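Local coordinates for protein oxidoreductase (Azotobacter vinelandii, PDB 7D5M) that binds NAD+ and, as an inositol dehydrogenase homolog of the Gfo/Idh/MocA family, probably oxidises a polyol or sugar-like substrate, at residues Leu117-Arg128 and Ile363-Glu374. Residues are numbered along the deposited sequence; the frame is centred on the assembly and turned at random.
Sequences LCFTLEEAETLR and IHAGVEGVRWVE
With CG anti to the backbone N (chi1 172°) and a bend at chi3, Arg128 folds its guanidinium over Val367 and hands NH1 to His364; Glu374, its CG likewise anti to N (chi1 -173°), runs extended to the start of the partner helix. Between these two grips an antiparallel helix pair, the axes of segments 121-128 and 363-374 approaching to 9.0 Å, joins the Rossmann domain to the C-terminal alpha/beta domain of this Gfo/Idh/MocA-type oxidoreductase, and illustrates how a domain interface can combine an apolar centre, here Leu117, Val367 and Val370, with polar grips at its ends. Val367 enters as a knob into a hole formed by Leu121, Ala124, Glu125 and Arg128, its CG2 lying 3.8 Å above the centre of the Arg128 guanidinium plane. Arg128 NH1 donates to His364 ND1 in the imidazole plane, while Arg128 NH2 forms a salt bridge with Glu125 OE1, so two partners fix the group's rotation. Replacing Arg128 by alanine is likely to cost His364 ND1 its donor and Glu125 OE1 its salt-bridge partner, and to strip the guanidinium from over Val367. Leu121 lays CD1 over one face of the Arg371 guanidinium, which grips Glu368 side-on. Leu117 CD2 packs 3.6 Å from Gly366 C, beside Ile363 CD1, and Val370 CG1 meets Thr120 C. Phe119 turns instead to the NAD+-binding Asn94. Beside the Thr120-Glu123 capping box, Leu121 N donates to Glu374 OE2 at 2.9 Å, from above the carboxylate plane.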
loop_
_atom_site.group_PDB
_atom_site.type_symbol
_atom_site.label_atom_id
_atom_site.label_comp_id
_atom_site.label_asym_id
_atom_site.label_seq_id
_atom_site.Cartn_x
_atom_site.Cartn_y
_atom_site.Cartn_z
ATOM N N LEU A 117 -35.057 -5.602 1.902
ATOM C CA LEU A 117 -36.461 -5.281 2.233
ATOM C C LEU A 117 -37.274 -6.578 2.299
ATOM O O LEU A 117 -38.105 -6.722 3.210
ATOM C CB LEU A 117 -36.987 -4.352 1.139
ATOM C CG LEU A 117 -37.898 -3.218 1.577
ATOM C CD1 LEU A 117 -37.354 -2.485 2.799
ATOM C CD2 LEU A 117 -38.089 -2.255 0.419
ATOM N N CYS A 118 -37.066 -7.473 1.330
ATOM C CA CYS A 118 -37.888 -8.693 1.139
ATOM C C CYS A 118 -37.339 -9.507 -0.040
ATOM O O CYS A 118 -36.336 -9.067 -0.648
ATOM C CB CYS A 118 -39.342 -8.311 0.905
ATOM S SG CYS A 118 -39.523 -7.058 -0.388
ATOM N N PHE A 119 -37.970 -10.646 -0.337
ATOM C CA PHE A 119 -37.505 -11.640 -1.343
ATOM C C PHE A 119 -37.877 -11.199 -2.769
ATOM O O PHE A 119 -37.070 -11.426 -3.690
ATOM C CB PHE A 119 -38.120 -13.024 -1.105
ATOM C CG PHE A 119 -37.682 -13.776 0.127
ATOM C CD1 PHE A 119 -36.636 -13.337 0.916
ATOM C CD2 PHE A 119 -38.306 -14.968 0.467
ATOM C CE1 PHE A 119 -36.239 -14.059 2.031
ATOM C CE2 PHE A 119 -37.908 -15.688 1.587
ATOM C CZ PHE A 119 -36.871 -15.229 2.363
ATOM N N THR A 120 -39.078 -10.643 -2.984
ATOM C CA THR A 120 -39.621 -10.427 -4.355
ATOM C C THR A 120 -39.923 -8.950 -4.603
ATOM O O THR A 120 -40.273 -8.231 -3.651
ATOM C CB THR A 120 -40.883 -11.251 -4.634
ATOM O OG1 THR A 120 -41.994 -10.678 -3.946
ATOM C CG2 THR A 120 -40.745 -12.711 -4.256
ATOM N N LEU A 121 -39.812 -8.536 -5.859
ATOM C CA LEU A 121 -40.127 -7.159 -6.295
ATOM C C LEU A 121 -41.603 -6.866 -6.000
ATOM O O LEU A 121 -41.905 -5.740 -5.573
ATOM C CB LEU A 121 -39.792 -7.027 -7.781
ATOM C CG LEU A 121 -40.034 -5.656 -8.410
ATOM C CD1 LEU A 121 -39.309 -4.563 -7.644
ATOM C CD2 LEU A 121 -39.609 -5.659 -9.872
ATOM N N GLU A 122 -42.498 -7.837 -6.186
ATOM C CA GLU A 122 -43.949 -7.590 -5.973
ATOM C C GLU A 122 -44.179 -7.246 -4.486
ATOM O O GLU A 122 -44.925 -6.290 -4.208
ATOM C CB GLU A 122 -44.780 -8.768 -6.494
ATOM C CG GLU A 122 -46.269 -8.622 -6.206
ATOM C CD GLU A 122 -47.211 -9.414 -7.106
ATOM O OE1 GLU A 122 -47.824 -10.393 -6.609
ATOM O OE2 GLU A 122 -47.362 -9.034 -8.294
ATOM N N GLU A 123 -43.524 -7.954 -3.563
ATOM C CA GLU A 123 -43.560 -7.662 -2.104
ATOM C C GLU A 123 -42.989 -6.263 -1.842
ATOM O O GLU A 123 -43.565 -5.516 -1.034
ATOM C CB GLU A 123 -42.724 -8.665 -1.306
ATOM C CG GLU A 123 -43.415 -9.974 -0.992
ATOM C CD GLU A 123 -42.477 -10.946 -0.294
ATOM O OE1 GLU A 123 -41.403 -11.225 -0.858
ATOM O OE2 GLU A 123 -42.797 -11.398 0.817
ATOM N N ALA A 124 -41.854 -5.933 -2.464
ATOM C CA ALA A 124 -41.181 -4.625 -2.294
ATOM C C ALA A 124 -42.138 -3.496 -2.699
ATOM O O ALA A 124 -42.241 -2.496 -1.955
ATOM C CB ALA A 124 -39.916 -4.572 -3.111
ATOM N N GLU A 125 -42.799 -3.644 -3.850
ATOM C CA GLU A 125 -43.739 -2.625 -4.388
ATOM C C GLU A 125 -44.895 -2.454 -3.395
ATOM O O GLU A 125 -45.301 -1.296 -3.156
ATOM C CB GLU A 125 -44.229 -3.025 -5.782
ATOM C CG GLU A 125 -43.127 -3.012 -6.825
ATOM C CD GLU A 125 -42.783 -1.659 -7.415
ATOM O OE1 GLU A 125 -43.248 -0.622 -6.891
ATOM O OE2 GLU A 125 -42.048 -1.647 -8.408
ATOM N N THR A 126 -45.396 -3.551 -2.828
ATOM C CA THR A 126 -46.492 -3.531 -1.825
ATOM C C THR A 126 -46.032 -2.786 -0.567
ATOM O O THR A 126 -46.775 -1.917 -0.078
ATOM C CB THR A 126 -46.947 -4.950 -1.470
ATOM O OG1 THR A 126 -47.375 -5.509 -2.707
ATOM C CG2 THR A 126 -48.040 -4.965 -0.425
ATOM N N LEU A 127 -44.857 -3.130 -0.043
ATOM C CA LEU A 127 -44.304 -2.465 1.163
ATOM C C LEU A 127 -44.207 -0.965 0.911
ATOM O O LEU A 127 -44.568 -0.181 1.808
ATOM C CB LEU A 127 -42.906 -3.004 1.464
ATOM C CG LEU A 127 -42.816 -4.174 2.432
ATOM C CD1 LEU A 127 -41.374 -4.317 2.890
ATOM C CD2 LEU A 127 -43.744 -4.008 3.630
ATOM N N ARG A 128 -43.686 -0.587 -0.258
ATOM C CA ARG A 128 -43.472 0.843 -0.567
ATOM C C ARG A 128 -44.835 1.540 -0.583
ATOM O O ARG A 128 -44.958 2.635 -0.001
ATOM C CB ARG A 128 -42.719 1.050 -1.880
ATOM C CG ARG A 128 -42.679 2.519 -2.275
ATOM C CD ARG A 128 -41.651 2.881 -3.311
ATOM N NE ARG A 128 -41.793 2.118 -4.526
ATOM C CZ ARG A 128 -40.938 2.161 -5.542
ATOM N NH1 ARG A 128 -39.867 2.937 -5.490
ATOM N NH2 ARG A 128 -41.166 1.431 -6.616
ATOM N N ILE A 363 -36.965 3.732 1.441
ATOM C CA ILE A 363 -37.850 2.679 0.881
ATOM C C ILE A 363 -37.485 2.457 -0.594
ATOM O O ILE A 363 -37.460 1.298 -1.038
ATOM C CB ILE A 363 -39.331 3.065 1.085
ATOM C CG1 ILE A 363 -40.268 1.917 0.704
ATOM C CG2 ILE A 363 -39.681 4.344 0.337
ATOM C CD1 ILE A 363 -40.111 0.673 1.559
ATOM N N HIS A 364 -37.212 3.530 -1.336
ATOM C CA HIS A 364 -36.939 3.480 -2.798
ATOM C C HIS A 364 -35.625 2.733 -3.045
ATOM O O HIS A 364 -35.573 1.918 -3.972
ATOM C CB HIS A 364 -36.924 4.889 -3.400
ATOM C CG HIS A 364 -38.164 5.662 -3.117
ATOM N ND1 HIS A 364 -39.370 5.334 -3.687
ATOM C CD2 HIS A 364 -38.390 6.736 -2.327
ATOM C CE1 HIS A 364 -40.291 6.181 -3.264
ATOM N NE2 HIS A 364 -39.717 7.043 -2.423
ATOM N N ALA A 365 -34.603 2.974 -2.226
ATOM C CA ALA A 365 -33.315 2.247 -2.327
ATOM C C ALA A 365 -33.564 0.757 -2.070
ATOM O O ALA A 365 -32.998 -0.085 -2.802
ATOM C CB ALA A 365 -32.318 2.810 -1.355
ATOM N N GLY A 366 -34.375 0.442 -1.056
ATOM C CA GLY A 366 -34.728 -0.940 -0.702
ATOM C C GLY A 366 -35.392 -1.644 -1.874
ATOM O O GLY A 366 -34.997 -2.786 -2.184
ATOM N N VAL A 367 -36.341 -0.979 -2.539
ATOM C CA VAL A 367 -37.046 -1.563 -3.719
ATOM C C VAL A 367 -36.025 -1.875 -4.820
ATOM O O VAL A 367 -36.093 -2.982 -5.386
ATOM C CB VAL A 367 -38.177 -0.653 -4.232
ATOM C CG1 VAL A 367 -38.740 -1.153 -5.555
ATOM C CG2 VAL A 367 -39.278 -0.518 -3.195
ATOM N N GLU A 368 -35.114 -0.947 -5.119
ATOM C CA GLU A 368 -34.117 -1.119 -6.212
ATOM C C GLU A 368 -33.195 -2.309 -5.910
ATOM O O GLU A 368 -32.893 -3.046 -6.856
ATOM C CB GLU A 368 -33.313 0.162 -6.432
ATOM C CG GLU A 368 -34.117 1.241 -7.115
ATOM C CD GLU A 368 -34.920 0.723 -8.301
ATOM O OE1 GLU A 368 -34.296 0.132 -9.231
ATOM O OE2 GLU A 368 -36.173 0.860 -8.268
ATOM N N GLY A 369 -32.774 -2.485 -4.655
ATOM C CA GLY A 369 -31.942 -3.629 -4.230
ATOM C C GLY A 369 -32.629 -4.947 -4.546
ATOM O O GLY A 369 -31.976 -5.873 -5.048
ATOM N N VAL A 370 -33.930 -5.027 -4.270
ATOM C CA VAL A 370 -34.731 -6.254 -4.524
ATOM C C VAL A 370 -34.869 -6.439 -6.038
ATOM O O VAL A 370 -34.695 -7.567 -6.501
ATOM C CB VAL A 370 -36.094 -6.181 -3.821
ATOM C CG1 VAL A 370 -37.001 -7.351 -4.193
ATOM C CG2 VAL A 370 -35.903 -6.076 -2.326
ATOM N N ARG A 371 -35.183 -5.375 -6.772
ATOM C CA ARG A 371 -35.303 -5.420 -8.251
ATOM C C ARG A 371 -34.016 -6.005 -8.837
ATOM O O ARG A 371 -34.090 -6.923 -9.676
ATOM C CB ARG A 371 -35.524 -4.036 -8.857
ATOM C CG ARG A 371 -35.781 -4.080 -10.358
ATOM C CD ARG A 371 -35.748 -2.719 -11.017
ATOM N NE ARG A 371 -36.465 -1.713 -10.242
ATOM C CZ ARG A 371 -37.779 -1.600 -10.183
ATOM N NH1 ARG A 371 -38.557 -2.434 -10.851
ATOM N NH2 ARG A 371 -38.316 -0.655 -9.438
ATOM N N TRP A 372 -32.868 -5.470 -8.441
ATOM C CA TRP A 372 -31.575 -5.873 -9.050
ATOM C C TRP A 372 -31.333 -7.364 -8.809
ATOM O O TRP A 372 -31.014 -8.071 -9.771
ATOM C CB TRP A 372 -30.428 -5.024 -8.512
ATOM C CG TRP A 372 -29.089 -5.339 -9.112
ATOM C CD1 TRP A 372 -28.571 -4.863 -10.281
ATOM C CD2 TRP A 372 -28.052 -6.129 -8.509
ATOM N NE1 TRP A 372 -27.296 -5.331 -10.464
ATOM C CE2 TRP A 372 -26.953 -6.117 -9.398
ATOM C CE3 TRP A 372 -27.949 -6.857 -7.320
ATOM C CZ2 TRP A 372 -25.759 -6.780 -9.109
ATOM C CZ3 TRP A 372 -26.776 -7.527 -7.043
ATOM C CH2 TRP A 372 -25.698 -7.492 -7.937
ATOM N N VAL A 373 -31.484 -7.830 -7.572
ATOM C CA VAL A 373 -31.266 -9.262 -7.229
ATOM C C VAL A 373 -32.212 -10.102 -8.091
ATOM O O VAL A 373 -31.771 -11.122 -8.635
ATOM C CB VAL A 373 -31.457 -9.532 -5.727
ATOM C CG1 VAL A 373 -31.532 -11.027 -5.427
ATOM C CG2 VAL A 373 -30.355 -8.872 -4.919
ATOM N N GLU A 374 -33.479 -9.696 -8.204
ATOM C CA GLU A 374 -34.496 -10.514 -8.915
ATOM C C GLU A 374 -34.094 -10.649 -10.390
ATOM O O GLU A 374 -34.155 -11.784 -10.909
ATOM C CB GLU A 374 -35.889 -9.920 -8.721
ATOM C CG GLU A 374 -36.997 -10.787 -9.278
ATOM C CD GLU A 374 -38.368 -10.456 -8.716
ATOM O OE1 GLU A 374 -39.244 -10.086 -9.514
ATOM O OE2 GLU A 374 -38.549 -10.557 -7.488
HETATM O O HOH W 1 -33.613 -4.167 -0.192
HETATM O O HOH W 2 -34.712 -9.935 -4.821
#